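Local coordinates for Lmo1340 protein (Listeria monocytogenes, PDB 4NLM) that is of unknown function but is a probable surface lipoprotein whose chain folds into a YqgU-like six-bladed beta propeller, at residues Gln38-Lys43 against Tyr77-Arg82; Val59-Lys64 against Glu72-Tyr77; Asn222-Ala227 against Ile236-Asp241; Leu244-Arg249 against Tyr259-Glu264. All blocks are in the same frame, centred on the assembly; numbering follows the deposited sequence. Where two conformers were deposited one is given.

Interaction 1. Residues Gln38-Lys43 against Tyr77-Arg82; sequences QGVQIK and YNEKKR
Val40 lays its CG1 methyl against the aliphatic part of Glu79, 3.6 Å from CB of Glu79 and only slightly farther from its CG, the two side chains running antiparallel past one another. With CG1 anti to the carbonyl carbon (chi1 -67°), the methyl faces the turn that carries Glu79. Beyond CG the glutamate chain runs on extended toward Gly39 and Gln38, and its carboxylate end lies across the Gln38 chain. The segment 38-43 precedes the first full blade of the propeller; its short strand 40-41 runs parallel to strand 352-357 near the C-terminus, so it adds an N-terminal strand to the last blade, while 77-80 is the turn leading into strand 81-87 of the first blade, whose first residues close the segment. Within that turn Asn78 forms an Asx turn, its OD1 accepting from Lys80 N at 3.0 Å. Water joins the two backbones: one molecule donates to Gln38 O at 2.7 Å and accepts a weak bond from Glu79 N. A second water donates to Gln41 O at 2.6 Å and accepts from Lys81 NZ at 2.8 Å, holding the end of the extended lysine beside the short strand.

Interaction 2. Residues Val59-Lys64 against Glu72-Tyr77; sequences VLLQTK and EELNIY
Val59 and Leu74 stand shoulder to shoulder, CG2 of Val59 packing on CB of Leu74 at 3.9 Å. The other methyl of Val59, CG1, meets CG2 of Ile76 at 4.0 Å, and here the isoleucine lies across the valine. Leu61 and Glu72 repeat the shoulder-to-shoulder arrangement at the next hydrogen-bonded pair: the CD2 methyl of Leu61 approaches OE1 of Glu72 at 3.6 Å. The glutamate has its CG anti to the carbonyl carbon (chi1 -65°), and a water 2.7 Å from both Glu72 OE1 and Thr63 OG1 links those two side chains. Val59, Leu61, Glu72 and Leu74 share one face of an antiparallel beta hairpin; Leu60 and Glu73 form the non-hydrogen-bonded pair between and project to the other face. The backbones are joined in the two hydrogen-bonded pairs, Val59 with Leu74 and Leu61 with Glu72, each by two N-H...O bonds; that from Leu61 N to Glu72 O, 2.8 Å long, is close to straight at 174°. The strand segments run at 124° to each other, well short of exactly antiparallel, as expected of a strongly twisted propeller blade. Strands 58-65 and 68-75 are the two middle strands of this four-stranded blade, flanked by 47-55 and 81-87; Leu60 packs on Val94 and Ile96 of the next blade, whereas Val59 meets Val50 and Trp53 of strand 47-55.

Interaction 3. Residues Asn222-Ala227 against Ile236-Asp241; sequences NIMQFA and IEKNSD
Selenomethionine 224, written Met224, runs out with CG anti to the backbone N (chi1 178°) and bends at its last torsion toward Lys238, although the CE methyl is modelled unusually close to Lys238 CG and its exact place is doubtful. Ile223 instead has CG1 beside its own N, and its CD1 methyl comes to 3.6 Å from Glu237 OE2, the isoleucine slanting over the end of the glutamate. The backbone at Met224-Gln225 forms a classic beta bulge in a propeller hairpin: both residues face Ile236. Ile236 O therefore takes two N-H groups, Met224 N at 2.9 Å and Gln225 N at 3.2 Å, the first nearly along the C=O axis and the second tilted 20° from the carbonyl plane. In return Ile236 N donates to Gln225 O at 2.9 Å, closing the hydrogen-bonded pair in which the CB atoms of Gln225 and Ile236 face each other. The chain turns a corner at Asn222, leaving strand 212-223 of one blade for strand 225-229 of the next. A second bulge, of the G1 type, sets Asn222 and Ile223 opposite Gly203. At the Asn222 end of the contact, one water donates both to Asn222 O and to Glu237 OE1, each 2.7 Å away.

Interaction 4. Residues Leu244-Arg249 against Tyr259-Glu264; sequences LLYDFR and YNAARE
This is a buried antiparallel pairing of two consecutive propeller strands, 243-249 and 255-266, which form a beta hairpin within one blade. Their short segments run at 154° to each other. Two hydrogen-bonded pairs, Leu244 with Ala261 and Tyr246 with Tyr259, each supply two backbone bonds; Leu244 N reaches Ala261 O at 2.7 Å, and Tyr246 N reaches Tyr259 O at 2.8 Å. Between them Leu245 and Asn260 make a non-hydrogen-bonded pair, where the backbones also meet through a CA-H...O contact of 3.2 Å from Asn260 CA to Leu244 O. On the face carrying the tyrosines, Tyr246 has its CG anti to the carbonyl carbon (chi1 -65°) and Tyr259 its CG anti to the backbone N (chi1 178°); the two rings splay apart from their roots, and CD1 of Tyr246 lies at the edge of the Tyr259 ring, 4.2 Å from CD2. Farther out on the Tyr246 ring, CE1 touches the CB methyl of Ala261 at 4.0 Å. The other face holds Leu245, whose CB comes to 3.6 Å from Asn260 OD1 as the two side chains cross; that oxygen also accepts from Asn239 ND2. Beyond the last pair, Leu244, in the conformer given, rests its CG on CG of Arg263, while the guanidinium group bonds to Asp241 O and Thr270. Strand 232-238 flanks strand 243-249 on its other edge, with Tyr246 on Ile236, and Tyr259 and Ala261 pack on Val288 of strand 284-289.

In the fold
The four contacts form two groups on the propeller. Interactions 1 and 2 have centres 7 Å apart and share Tyr77, interaction 2 being nested within the loop that interaction 1 closes; a salt bridge of 2.8 Å from Arg82 NH2 to Glu73 OE1 joins them, and a probable hydrogen bond runs from Gln38 N to Ile76 O. Interactions 3 and 4, with centres 8 Å apart, follow in series and belong to one sheet, where Leu245 N probably bonds to Glu237 O at 2.8 Å and Asn239 ND2 to Asn260 OD1, also at 2.8 Å. The centres of interactions 2 and 3 are about 36 Å apart, on opposite sides of the chain's centre.

Interaction 1. Residues Gln38-Lys43 against Tyr77-Arg82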
# COMPACT_ATOMS: atom_id res chain seq x y z
N GLN A 38 -13.17 15.26 12.82
CA GLN A 38 -13.91 16.35 12.22
C GLN A 38 -13.47 16.43 10.78
O GLN A 38 -12.28 16.34 10.49
CB GLN A 38 -13.61 17.69 12.89
CG GLN A 38 -14.01 17.76 14.35
CD GLN A 38 -13.96 19.17 14.91
OE1 GLN A 38 -13.62 20.12 14.20
NE2 GLN A 38 -14.32 19.31 16.18
N GLY A 39 -14.42 16.54 9.87
CA GLY A 39 -14.08 16.70 8.47
C GLY A 39 -13.93 18.12 7.99
O GLY A 39 -14.37 19.08 8.64
N VAL A 40 -13.28 18.26 6.85
CA VAL A 40 -13.15 19.55 6.17
C VAL A 40 -13.82 19.42 4.81
O VAL A 40 -13.83 18.35 4.23
CB VAL A 40 -11.70 19.99 5.95
CG1 VAL A 40 -11.04 20.28 7.27
CG2 VAL A 40 -10.92 18.99 5.10
N GLN A 41 -14.37 20.54 4.33
CA GLN A 41 -14.98 20.59 3.01
C GLN A 41 -13.95 20.99 1.98
O GLN A 41 -13.19 21.93 2.18
CB GLN A 41 -16.12 21.63 2.96
CG GLN A 41 -17.42 21.22 3.65
CD GLN A 41 -18.56 22.17 3.32
OE1 GLN A 41 -18.44 23.04 2.46
NE2 GLN A 41 -19.68 22.00 4.01
N ILE A 42 -13.90 20.24 0.88
CA ILE A 42 -13.02 20.59 -0.22
C ILE A 42 -13.85 20.35 -1.48
O ILE A 42 -14.52 19.31 -1.62
CB ILE A 42 -11.74 19.73 -0.26
CG1 ILE A 42 -11.00 19.83 1.06
CG2 ILE A 42 -10.84 20.18 -1.41
CD1 ILE A 42 -9.74 18.99 1.13
N LYS A 43 -13.75 21.29 -2.41
CA LYS A 43 -14.41 21.18 -3.71
C LYS A 43 -13.99 19.88 -4.36
O LYS A 43 -12.82 19.50 -4.35
CB LYS A 43 -14.05 22.36 -4.62
CG LYS A 43 -14.56 23.71 -4.13
CD LYS A 43 -14.16 24.84 -5.06
CE LYS A 43 -14.69 26.17 -4.54
NZ LYS A 43 -14.21 27.32 -5.36
N TYR A 77 -8.71 16.01 13.83
CA TYR A 77 -9.60 16.45 14.90
C TYR A 77 -9.91 17.94 14.90
O TYR A 77 -11.02 18.33 15.28
CB TYR A 77 -9.02 16.09 16.28
CG TYR A 77 -8.83 14.61 16.51
CD1 TYR A 77 -9.92 13.74 16.46
CD2 TYR A 77 -7.58 14.07 16.77
CE1 TYR A 77 -9.76 12.39 16.67
CE2 TYR A 77 -7.42 12.71 16.99
CZ TYR A 77 -8.51 11.88 16.93
OH TYR A 77 -8.36 10.52 17.14
N ASN A 78 -8.97 18.77 14.48
CA ASN A 78 -9.18 20.20 14.57
C ASN A 78 -9.09 20.98 13.25
O ASN A 78 -9.12 22.20 13.26
CB ASN A 78 -8.25 20.76 15.66
CG ASN A 78 -6.79 20.62 15.29
OD1 ASN A 78 -6.45 20.66 14.13
ND2 ASN A 78 -5.92 20.47 16.30
N GLU A 79 -8.91 20.25 12.15
CA GLU A 79 -8.92 20.81 10.79
C GLU A 79 -7.73 21.68 10.46
O GLU A 79 -7.71 22.30 9.41
CB GLU A 79 -10.22 21.60 10.53
CG GLU A 79 -11.50 20.83 10.85
CD GLU A 79 -12.74 21.71 10.74
OE1 GLU A 79 -12.71 22.73 10.03
OE2 GLU A 79 -13.75 21.38 11.38
N LYS A 80 -6.71 21.71 11.31
CA LYS A 80 -5.55 22.53 10.99
C LYS A 80 -4.76 21.92 9.85
O LYS A 80 -4.52 20.71 9.81
CB LYS A 80 -4.63 22.72 12.20
CG LYS A 80 -3.58 23.81 11.95
CD LYS A 80 -2.73 24.16 13.15
CE LYS A 80 -1.80 25.32 12.83
NZ LYS A 80 -0.87 25.64 13.95
N LYS A 81 -4.32 22.79 8.94
CA LYS A 81 -3.50 22.39 7.80
C LYS A 81 -2.13 23.00 7.90
O LYS A 81 -1.95 24.13 8.35
CB LYS A 81 -4.16 22.86 6.50
CG LYS A 81 -5.44 22.13 6.17
CD LYS A 81 -6.12 22.68 4.93
CE LYS A 81 -7.48 22.05 4.66
NZ LYS A 81 -8.17 22.70 3.53
N ARG A 82 -1.16 22.25 7.43
CA ARG A 82 0.21 22.71 7.37
C ARG A 82 0.75 22.42 5.98
O ARG A 82 0.75 21.28 5.55
CB ARG A 82 1.04 21.99 8.42
CG ARG A 82 2.49 22.41 8.40
CD ARG A 82 3.35 21.69 9.43
NE ARG A 82 3.47 20.25 9.19
CZ ARG A 82 4.46 19.66 8.53
NH1 ARG A 82 5.40 20.37 7.91
NH2 ARG A 82 4.45 18.36 8.39
O HOH W 1 -10.13 17.82 11.25
O HOH W 2 -10.98 22.63 3.33

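Interaction 2. Residues Val59-Lys64 against Glu72-Tyr77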
# COMPACT_ATOMS: atom_id res chain seq x y z
N VAL A 59 -3.07 13.37 8.54
CA VAL A 59 -2.96 12.70 7.27
C VAL A 59 -2.27 13.62 6.26
O VAL A 59 -2.19 14.83 6.47
CB VAL A 59 -4.33 12.26 6.72
CG1 VAL A 59 -4.96 11.30 7.71
CG2 VAL A 59 -5.23 13.46 6.39
N LEU A 60 -1.78 13.00 5.20
CA LEU A 60 -1.24 13.71 4.04
C LEU A 60 -2.36 13.96 3.01
O LEU A 60 -2.88 13.01 2.49
CB LEU A 60 -0.08 12.92 3.43
CG LEU A 60 0.58 13.54 2.20
CD1 LEU A 60 1.13 14.90 2.51
CD2 LEU A 60 1.64 12.62 1.64
N LEU A 61 -2.66 15.23 2.83
CA LEU A 61 -3.72 15.70 1.93
C LEU A 61 -3.14 16.25 0.66
O LEU A 61 -2.28 17.11 0.68
CB LEU A 61 -4.50 16.79 2.66
CG LEU A 61 -5.58 17.48 1.87
CD1 LEU A 61 -6.69 16.55 1.39
CD2 LEU A 61 -6.17 18.66 2.64
N GLN A 62 -3.67 15.78 -0.46
CA GLN A 62 -3.28 16.23 -1.81
C GLN A 62 -4.48 16.90 -2.49
O GLN A 62 -5.55 16.31 -2.63
CB GLN A 62 -2.82 15.03 -2.62
CG GLN A 62 -2.29 15.39 -4.01
CD GLN A 62 -1.97 14.18 -4.82
OE1 GLN A 62 -1.62 13.13 -4.26
NE2 GLN A 62 -2.02 14.31 -6.14
N THR A 63 -4.25 18.14 -2.89
CA THR A 63 -5.26 18.93 -3.61
C THR A 63 -4.55 19.59 -4.80
O THR A 63 -3.32 19.60 -4.89
CB THR A 63 -5.85 20.03 -2.72
OG1 THR A 63 -4.82 20.91 -2.24
CG2 THR A 63 -6.62 19.45 -1.54
N LYS A 64 -5.34 20.13 -5.72
CA LYS A 64 -4.79 20.77 -6.91
C LYS A 64 -5.66 21.93 -7.34
O LYS A 64 -6.90 21.81 -7.42
CB LYS A 64 -4.67 19.78 -8.08
CG LYS A 64 -3.99 20.36 -9.32
CD LYS A 64 -3.81 19.34 -10.42
CE LYS A 64 -3.22 19.99 -11.66
NZ LYS A 64 -3.19 19.05 -12.81
N GLU A 72 -0.32 18.84 2.01
CA GLU A 72 -0.48 19.40 3.33
C GLU A 72 -0.64 18.30 4.38
O GLU A 72 -1.14 17.21 4.09
CB GLU A 72 -1.76 20.27 3.38
CG GLU A 72 -1.74 21.52 2.51
CD GLU A 72 -3.10 22.18 2.41
OE1 GLU A 72 -4.03 21.49 1.99
OE2 GLU A 72 -3.20 23.38 2.72
N GLU A 73 -0.23 18.63 5.62
CA GLU A 73 -0.60 17.80 6.76
C GLU A 73 -1.93 18.33 7.27
O GLU A 73 -2.04 19.51 7.52
CB GLU A 73 0.47 17.84 7.83
CG GLU A 73 0.13 16.99 9.05
CD GLU A 73 1.29 16.84 9.98
OE1 GLU A 73 2.18 17.69 9.91
OE2 GLU A 73 1.28 15.89 10.81
N LEU A 74 -2.91 17.45 7.43
CA LEU A 74 -4.25 17.79 7.89
C LEU A 74 -4.52 17.07 9.20
O LEU A 74 -4.44 15.86 9.26
CB LEU A 74 -5.28 17.36 6.87
CG LEU A 74 -6.74 17.45 7.35
CD1 LEU A 74 -7.17 18.89 7.59
CD2 LEU A 74 -7.66 16.78 6.36
N ASN A 75 -4.82 17.84 10.25
CA ASN A 75 -5.15 17.24 11.54
C ASN A 75 -6.60 16.74 11.47
O ASN A 75 -7.47 17.47 11.03
CB ASN A 75 -4.99 18.30 12.65
CG ASN A 75 -5.21 17.73 14.03
OD1 ASN A 75 -6.34 17.40 14.42
ND2 ASN A 75 -4.14 17.60 14.77
N ILE A 76 -6.83 15.50 11.90
CA ILE A 76 -8.14 14.87 11.77
C ILE A 76 -9.17 15.31 12.79
O ILE A 76 -10.35 15.00 12.63
CB ILE A 76 -8.04 13.34 11.78
CG1 ILE A 76 -7.72 12.82 13.20
CG2 ILE A 76 -7.02 12.82 10.77
CD1 ILE A 76 -7.58 11.31 13.29
N TYR A 77 -8.71 16.01 13.83
CA TYR A 77 -9.60 16.45 14.90
C TYR A 77 -9.91 17.94 14.90
O TYR A 77 -11.02 18.33 15.28
CB TYR A 77 -9.02 16.09 16.28
CG TYR A 77 -8.83 14.61 16.51
CD1 TYR A 77 -9.92 13.74 16.46
CD2 TYR A 77 -7.58 14.07 16.77
CE1 TYR A 77 -9.76 12.39 16.67
CE2 TYR A 77 -7.42 12.71 16.99
CZ TYR A 77 -8.51 11.88 16.93
OH TYR A 77 -8.36 10.52 17.14
O HOH W 3 -3.57 19.86 -0.08

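Interaction 3. Residues Asn222-Ala227 against Ile236-Asp241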
# COMPACT_ATOMS: atom_id res chain seq x y z
N ASN A 222 3.48 -22.38 -4.45
CA ASN A 222 2.08 -22.25 -4.87
C ASN A 222 1.28 -21.17 -4.15
O ASN A 222 0.25 -21.44 -3.53
CB ASN A 222 1.42 -23.62 -4.74
CG ASN A 222 2.14 -24.69 -5.51
OD1 ASN A 222 2.44 -24.53 -6.70
ND2 ASN A 222 2.45 -25.77 -4.84
N ILE A 223 1.72 -19.94 -4.34
CA ILE A 223 1.11 -18.77 -3.73
C ILE A 223 0.57 -17.82 -4.79
O ILE A 223 1.20 -17.60 -5.83
CB ILE A 223 2.16 -18.05 -2.87
CG1 ILE A 223 2.60 -18.97 -1.71
CG2 ILE A 223 1.64 -16.72 -2.35
CD1 ILE A 223 1.48 -19.54 -0.89
N MSE A 224 -0.60 -17.26 -4.54
CA MSE A 224 -1.20 -16.29 -5.46
C MSE A 224 -0.77 -14.86 -5.20
O MSE A 224 -0.47 -14.14 -6.13
CB MSE A 224 -2.73 -16.40 -5.35
CG MSE A 224 -3.46 -15.41 -6.22
SE MSE A 224 -5.36 -15.48 -5.78
CE MSE A 224 -5.59 -17.33 -5.27
N GLN A 225 -0.70 -14.46 -3.93
CA GLN A 225 -0.41 -13.07 -3.60
C GLN A 225 0.30 -13.11 -2.26
O GLN A 225 0.05 -14.02 -1.46
CB GLN A 225 -1.74 -12.29 -3.49
CG GLN A 225 -1.57 -10.79 -3.34
CD GLN A 225 -2.89 -10.07 -3.44
OE1 GLN A 225 -3.73 -10.45 -4.26
NE2 GLN A 225 -3.06 -9.02 -2.69
N PHE A 226 1.15 -12.13 -1.95
CA PHE A 226 1.84 -12.10 -0.66
C PHE A 226 2.08 -10.66 -0.29
O PHE A 226 2.01 -9.76 -1.12
CB PHE A 226 3.13 -12.90 -0.71
CG PHE A 226 4.23 -12.22 -1.46
CD1 PHE A 226 4.28 -12.24 -2.84
CD2 PHE A 226 5.23 -11.56 -0.78
CE1 PHE A 226 5.28 -11.61 -3.53
CE2 PHE A 226 6.23 -10.91 -1.46
CZ PHE A 226 6.25 -10.93 -2.83
N ALA A 227 2.41 -10.47 0.98
CA ALA A 227 2.76 -9.15 1.49
C ALA A 227 3.63 -9.35 2.73
O ALA A 227 3.53 -10.37 3.38
CB ALA A 227 1.50 -8.31 1.81
N ILE A 236 -1.46 -15.60 0.38
CA ILE A 236 -2.85 -15.86 -0.01
C ILE A 236 -2.80 -16.90 -1.12
O ILE A 236 -2.04 -16.76 -2.07
CB ILE A 236 -3.55 -14.58 -0.49
CG1 ILE A 236 -3.50 -13.49 0.58
CG2 ILE A 236 -5.00 -14.86 -0.87
CD1 ILE A 236 -4.07 -12.14 0.14
N GLU A 237 -3.66 -17.91 -1.02
CA GLU A 237 -3.73 -18.96 -1.99
C GLU A 237 -5.15 -19.53 -2.04
O GLU A 237 -5.87 -19.46 -1.07
CB GLU A 237 -2.71 -20.07 -1.70
CG GLU A 237 -3.05 -20.88 -0.46
CD GLU A 237 -1.89 -21.73 0.02
OE1 GLU A 237 -1.76 -22.89 -0.42
OE2 GLU A 237 -1.14 -21.24 0.89
N LYS A 238 -5.55 -20.04 -3.20
CA LYS A 238 -6.83 -20.71 -3.29
C LYS A 238 -6.77 -21.95 -2.43
O LYS A 238 -5.72 -22.54 -2.26
CB LYS A 238 -7.15 -21.15 -4.73
CG LYS A 238 -7.48 -20.03 -5.69
CD LYS A 238 -7.75 -20.56 -7.10
CE LYS A 238 -8.77 -21.69 -7.12
NZ LYS A 238 -9.04 -22.19 -8.50
N ASN A 239 -7.91 -22.32 -1.87
CA ASN A 239 -8.03 -23.53 -1.07
C ASN A 239 -9.37 -24.12 -1.49
O ASN A 239 -10.37 -23.97 -0.80
CB ASN A 239 -7.99 -23.18 0.40
CG ASN A 239 -8.12 -24.38 1.27
OD1 ASN A 239 -7.97 -25.51 0.81
ND2 ASN A 239 -8.38 -24.14 2.54
N SER A 240 -9.35 -24.82 -2.61
CA SER A 240 -10.56 -25.18 -3.37
C SER A 240 -11.10 -23.94 -4.03
O SER A 240 -10.70 -22.83 -3.73
CB SER A 240 -11.67 -25.85 -2.57
OG SER A 240 -12.46 -24.91 -1.86
N ASP A 241 -12.08 -24.12 -4.91
CA ASP A 241 -12.68 -22.96 -5.58
C ASP A 241 -13.57 -22.17 -4.63
O ASP A 241 -14.00 -21.06 -4.98
CB ASP A 241 -13.46 -23.37 -6.83
CG ASP A 241 -12.59 -24.12 -7.84
OD1 ASP A 241 -11.41 -23.73 -8.00
OD2 ASP A 241 -13.05 -25.08 -8.47
O HOH W 4 -1.57 -23.34 -3.09

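Interaction 4. Residues Leu244-Arg249 against Tyr259-Glu264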
# COMPACT_ATOMS: atom_id res chain seq x y z
N LEU A 244 -10.53 -18.88 -0.03
CA LEU A 244 -9.16 -18.37 -0.07
C LEU A 244 -8.53 -18.57 1.28
O LEU A 244 -9.15 -18.34 2.33
CB LEU A 244 -9.06 -16.89 -0.38
CG LEU A 244 -9.15 -16.49 -1.83
CD1 LEU A 244 -9.17 -14.98 -1.89
CD2 LEU A 244 -8.00 -17.07 -2.63
N LEU A 245 -7.27 -18.98 1.25
CA LEU A 245 -6.49 -19.25 2.45
C LEU A 245 -5.40 -18.21 2.69
O LEU A 245 -4.53 -18.01 1.83
CB LEU A 245 -5.87 -20.63 2.31
CG LEU A 245 -4.86 -21.05 3.39
CD1 LEU A 245 -5.46 -21.07 4.78
CD2 LEU A 245 -4.25 -22.40 3.05
N TYR A 246 -5.52 -17.52 3.82
CA TYR A 246 -4.58 -16.51 4.28
C TYR A 246 -3.70 -17.15 5.34
O TYR A 246 -4.19 -17.55 6.39
CB TYR A 246 -5.30 -15.31 4.88
CG TYR A 246 -6.15 -14.50 3.94
CD1 TYR A 246 -7.33 -14.98 3.42
CD2 TYR A 246 -5.82 -13.20 3.65
CE1 TYR A 246 -8.13 -14.22 2.58
CE2 TYR A 246 -6.59 -12.45 2.78
CZ TYR A 246 -7.74 -12.94 2.27
OH TYR A 246 -8.53 -12.19 1.42
N ASP A 247 -2.39 -17.27 5.06
CA ASP A 247 -1.43 -17.81 6.02
C ASP A 247 -0.50 -16.70 6.52
O ASP A 247 -0.11 -15.81 5.76
CB ASP A 247 -0.59 -18.94 5.42
CG ASP A 247 -1.28 -20.28 5.41
OD1 ASP A 247 -2.35 -20.44 6.00
OD2 ASP A 247 -0.70 -21.22 4.83
N PHE A 248 -0.16 -16.79 7.79
CA PHE A 248 0.71 -15.84 8.46
C PHE A 248 1.94 -16.59 8.92
O PHE A 248 1.84 -17.59 9.64
CB PHE A 248 -0.04 -15.22 9.64
CG PHE A 248 -1.30 -14.48 9.20
CD1 PHE A 248 -2.49 -15.15 8.96
CD2 PHE A 248 -1.26 -13.10 9.02
CE1 PHE A 248 -3.63 -14.47 8.51
CE2 PHE A 248 -2.39 -12.42 8.60
CZ PHE A 248 -3.57 -13.10 8.35
N ARG A 249 3.09 -16.09 8.50
CA ARG A 249 4.37 -16.69 8.83
C ARG A 249 5.32 -15.73 9.51
O ARG A 249 5.35 -14.54 9.16
CB ARG A 249 5.03 -17.18 7.54
CG ARG A 249 4.48 -18.47 6.97
CD ARG A 249 5.20 -18.86 5.70
NE ARG A 249 4.80 -20.17 5.18
CZ ARG A 249 3.73 -20.37 4.43
NH1 ARG A 249 2.93 -19.37 4.12
NH2 ARG A 249 3.46 -21.59 3.98
N TYR A 259 -6.31 -18.54 8.00
CA TYR A 259 -7.67 -18.04 7.97
C TYR A 259 -8.25 -18.31 6.59
O TYR A 259 -7.63 -17.98 5.59
CB TYR A 259 -7.68 -16.53 8.24
CG TYR A 259 -9.05 -15.91 8.18
CD1 TYR A 259 -9.93 -16.03 9.24
CD2 TYR A 259 -9.47 -15.19 7.07
CE1 TYR A 259 -11.18 -15.46 9.19
CE2 TYR A 259 -10.72 -14.62 7.04
CZ TYR A 259 -11.58 -14.76 8.10
OH TYR A 259 -12.84 -14.18 8.04
N ASN A 260 -9.40 -18.96 6.53
CA ASN A 260 -10.10 -19.21 5.25
C ASN A 260 -11.28 -18.31 5.11
O ASN A 260 -12.14 -18.21 5.97
CB ASN A 260 -10.56 -20.65 5.16
CG ASN A 260 -9.45 -21.58 4.81
OD1 ASN A 260 -9.01 -21.63 3.65
ND2 ASN A 260 -8.92 -22.28 5.82
N ALA A 261 -11.32 -17.62 3.99
CA ALA A 261 -12.42 -16.75 3.63
C ALA A 261 -13.14 -17.35 2.43
O ALA A 261 -12.54 -18.04 1.61
CB ALA A 261 -11.86 -15.40 3.23
N ALA A 262 -14.43 -17.07 2.31
CA ALA A 262 -15.16 -17.44 1.10
C ALA A 262 -14.47 -16.78 -0.09
O ALA A 262 -14.09 -15.63 -0.02
CB ALA A 262 -16.58 -16.96 1.19
N ARG A 263 -14.37 -17.53 -1.20
CA ARG A 263 -13.66 -17.06 -2.38
C ARG A 263 -14.60 -16.49 -3.45
O ARG A 263 -15.53 -17.18 -3.91
CB ARG A 263 -12.90 -18.21 -3.01
CG ARG A 263 -12.18 -17.86 -4.30
CD ARG A 263 -11.32 -19.01 -4.81
NE ARG A 263 -10.89 -18.78 -6.19
CZ ARG A 263 -11.60 -19.09 -7.27
NH1 ARG A 263 -11.13 -18.77 -8.46
NH2 ARG A 263 -12.79 -19.69 -7.19
N GLU A 264 -14.33 -15.26 -3.83
CA GLU A 264 -15.00 -14.66 -4.98
C GLU A 264 -14.09 -14.79 -6.20
O GLU A 264 -12.86 -14.96 -6.09
CB GLU A 264 -15.30 -13.21 -4.74
CG GLU A 264 -16.51 -12.97 -3.87
CD GLU A 264 -16.79 -11.50 -3.62
OE1 GLU A 264 -15.87 -10.66 -3.80
OE2 GLU A 264 -17.93 -11.19 -3.22